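Local atomic coordinates of IMC sub-compartment protein ISP3 (Toxoplasma gondii, PDB entry 4CHJ), a protein that probably acts in daughter-cell formation at the inner membrane complex of the parasite, through a domain with a pleckstrin homology fold. Residues Asp85-Val90 with Phe115-Ser120. Residues are numbered along the deposited sequence; the frame is centred on the assembly and turned at random.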
loop_
_atom_site.group_PDB
_atom_site.type_symbol
_atom_site.label_atom_id
_atom_site.label_comp_id
_atom_site.label_asym_id
_atom_site.label_seq_id
_atom_site.Cartn_x
_atom_site.Cartn_y
_atom_site.Cartn_z
ATOM N N ASP A 85 -4.752 11.657 -2.692
ATOM C CA ASP A 85 -4.828 12.810 -1.814
ATOM C C ASP A 85 -5.284 12.344 -0.444
ATOM O O ASP A 85 -4.852 12.859 0.580
ATOM C CB ASP A 85 -5.794 13.860 -2.376
ATOM C CG ASP A 85 -6.900 13.252 -3.225
ATOM O OD1 ASP A 85 -6.604 12.756 -4.332
ATOM O OD2 ASP A 85 -8.067 13.274 -2.784
ATOM N N ASP A 86 -6.188 11.375 -0.445
ATOM C CA ASP A 86 -6.746 10.826 0.787
ATOM C C ASP A 86 -5.737 10.169 1.733
ATOM O O ASP A 86 -5.900 10.238 2.944
ATOM C CB ASP A 86 -7.897 9.865 0.490
ATOM C CG ASP A 86 -8.957 9.884 1.571
ATOM O OD1 ASP A 86 -8.995 10.856 2.349
ATOM O OD2 ASP A 86 -9.753 8.928 1.644
ATOM N N ILE A 87 -4.692 9.553 1.190
ATOM C CA ILE A 87 -3.794 8.747 2.009
ATOM C C ILE A 87 -3.152 9.599 3.087
ATOM O O ILE A 87 -2.575 10.636 2.799
ATOM C CB ILE A 87 -2.657 8.159 1.157
ATOM C CG1 ILE A 87 -3.194 7.622 -0.171
ATOM C CG2 ILE A 87 -1.900 7.094 1.929
ATOM C CD1 ILE A 87 -3.678 6.192 -0.115
ATOM N N ALA A 88 -3.225 9.138 4.329
ATOM C CA ALA A 88 -2.705 9.913 5.447
ATOM C C ALA A 88 -1.497 9.288 6.131
ATOM O O ALA A 88 -0.655 9.991 6.679
ATOM C CB ALA A 88 -3.809 10.163 6.460
ATOM N N ALA A 89 -1.419 7.965 6.106
ATOM C CA ALA A 89 -0.330 7.271 6.772
ATOM C C ALA A 89 0.013 5.947 6.116
ATOM O O ALA A 89 -0.821 5.327 5.468
ATOM C CB ALA A 89 -0.659 7.061 8.240
ATOM N N VAL A 90 1.250 5.518 6.314
ATOM C CA VAL A 90 1.712 4.224 5.870
ATOM C C VAL A 90 2.228 3.490 7.091
ATOM O O VAL A 90 2.975 4.046 7.881
ATOM C CB VAL A 90 2.822 4.360 4.817
ATOM C CG1 VAL A 90 3.982 5.160 5.369
ATOM C CG2 VAL A 90 3.281 2.997 4.340
ATOM N N PHE A 115 -2.129 1.061 5.518
ATOM C CA PHE A 115 -2.178 2.501 5.360
ATOM C C PHE A 115 -3.526 3.013 5.808
ATOM O O PHE A 115 -4.492 2.259 5.925
ATOM C CB PHE A 115 -1.855 2.940 3.927
ATOM C CG PHE A 115 -2.774 2.376 2.885
ATOM C CD1 PHE A 115 -2.632 1.074 2.470
ATOM C CD2 PHE A 115 -3.747 3.168 2.284
ATOM C CE1 PHE A 115 -3.446 0.530 1.519
ATOM C CE2 PHE A 115 -4.608 2.623 1.345
ATOM C CZ PHE A 115 -4.437 1.303 0.937
ATOM N N ARG A 116 -3.563 4.280 6.167
ATOM C CA ARG A 116 -4.763 4.850 6.695
ATOM C C ARG A 116 -5.272 5.976 5.790
ATOM O O ARG A 116 -4.478 6.780 5.268
ATOM C CB ARG A 116 -4.494 5.364 8.092
ATOM C CG ARG A 116 -5.752 5.799 8.819
ATOM C CD ARG A 116 -5.405 6.296 10.199
ATOM N NE ARG A 116 -4.607 5.300 10.914
ATOM C CZ ARG A 116 -3.342 5.475 11.294
ATOM N NH1 ARG A 116 -2.716 6.622 11.050
ATOM N NH2 ARG A 116 -2.714 4.509 11.957
ATOM N N LEU A 117 -6.596 6.020 5.616
ATOM C CA LEU A 117 -7.266 7.072 4.868
ATOM C C LEU A 117 -7.789 8.187 5.792
ATOM O O LEU A 117 -8.387 7.916 6.838
ATOM C CB LEU A 117 -8.433 6.482 4.103
ATOM C CG LEU A 117 -8.135 5.324 3.147
ATOM C CD1 LEU A 117 -9.424 4.869 2.496
ATOM C CD2 LEU A 117 -7.128 5.712 2.090
ATOM N N ALA A 118 -7.609 9.433 5.350
ATOM C CA ALA A 118 -7.962 10.627 6.103
ATOM C C ALA A 118 -9.461 10.770 6.232
ATOM O O ALA A 118 -9.958 11.252 7.259
ATOM C CB ALA A 118 -7.397 11.860 5.405
ATOM N N SER A 119 -10.169 10.371 5.178
ATOM C CA SER A 119 -11.609 10.612 5.051
ATOM C C SER A 119 -12.402 9.703 5.960
ATOM O O SER A 119 -13.336 10.137 6.629
ATOM C CB SER A 119 -12.054 10.339 3.619
ATOM O OG SER A 119 -11.791 8.982 3.273
ATOM N N SER A 120 -12.070 8.417 5.914
ATOM C CA SER A 120 -12.730 7.414 6.730
ATOM C C SER A 120 -12.066 7.248 8.081
ATOM O O SER A 120 -12.668 6.720 8.997
ATOM C CB SER A 120 -12.732 6.074 6.011
ATOM O OG SER A 120 -11.423 5.672 5.717
#
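Ser119 carries its OG between backbone N and carbonyl carbon (chi1 61°), where it meets the carboxylate of Asp86. Phe115 has a like torsion (chi1 59°), and its ring atom CD2 comes close to the end of Ile87. Asp86 OD2 accepts a hydrogen bond from Ser119 OG on its syn lone pair, at 2.6 Å. Asp86 OD1 takes a weak, bent bond from Ser119 N. Asp86 O accepts a hydrogen bond from Ala118 N at 3.1 Å. Asp86 thus grips the chain just past strand 113-117 with three acceptor atoms. Strand 87-91 is an edge strand of the seven-stranded antiparallel sheet of this pleckstrin homology fold, and strand 113-117 lies next to it. A classic beta bulge interrupts their pairing: Ala88 and Ala89 both face Arg116. Ala88 N gives Arg116 O a nearly straight bond of 2.8 Å (165° at the hydrogen). Ala89 N adds a weak one to the same oxygen. Arg116 N returns a bond to Ala89 O at 3.0 Å. On the side of Phe115, Ile87 CD1 lies 3.9 Å from Phe115 CD2 and 4.1 Å from Leu117 CD2. Helix 131-149 covers this side through Leu141 and Ile145, and Phe126 meets the Phe115 ring edge-to-face. On the other side of the sheet, the bent Arg116 chain brings NH1 3.5 Å from Ala89 CB.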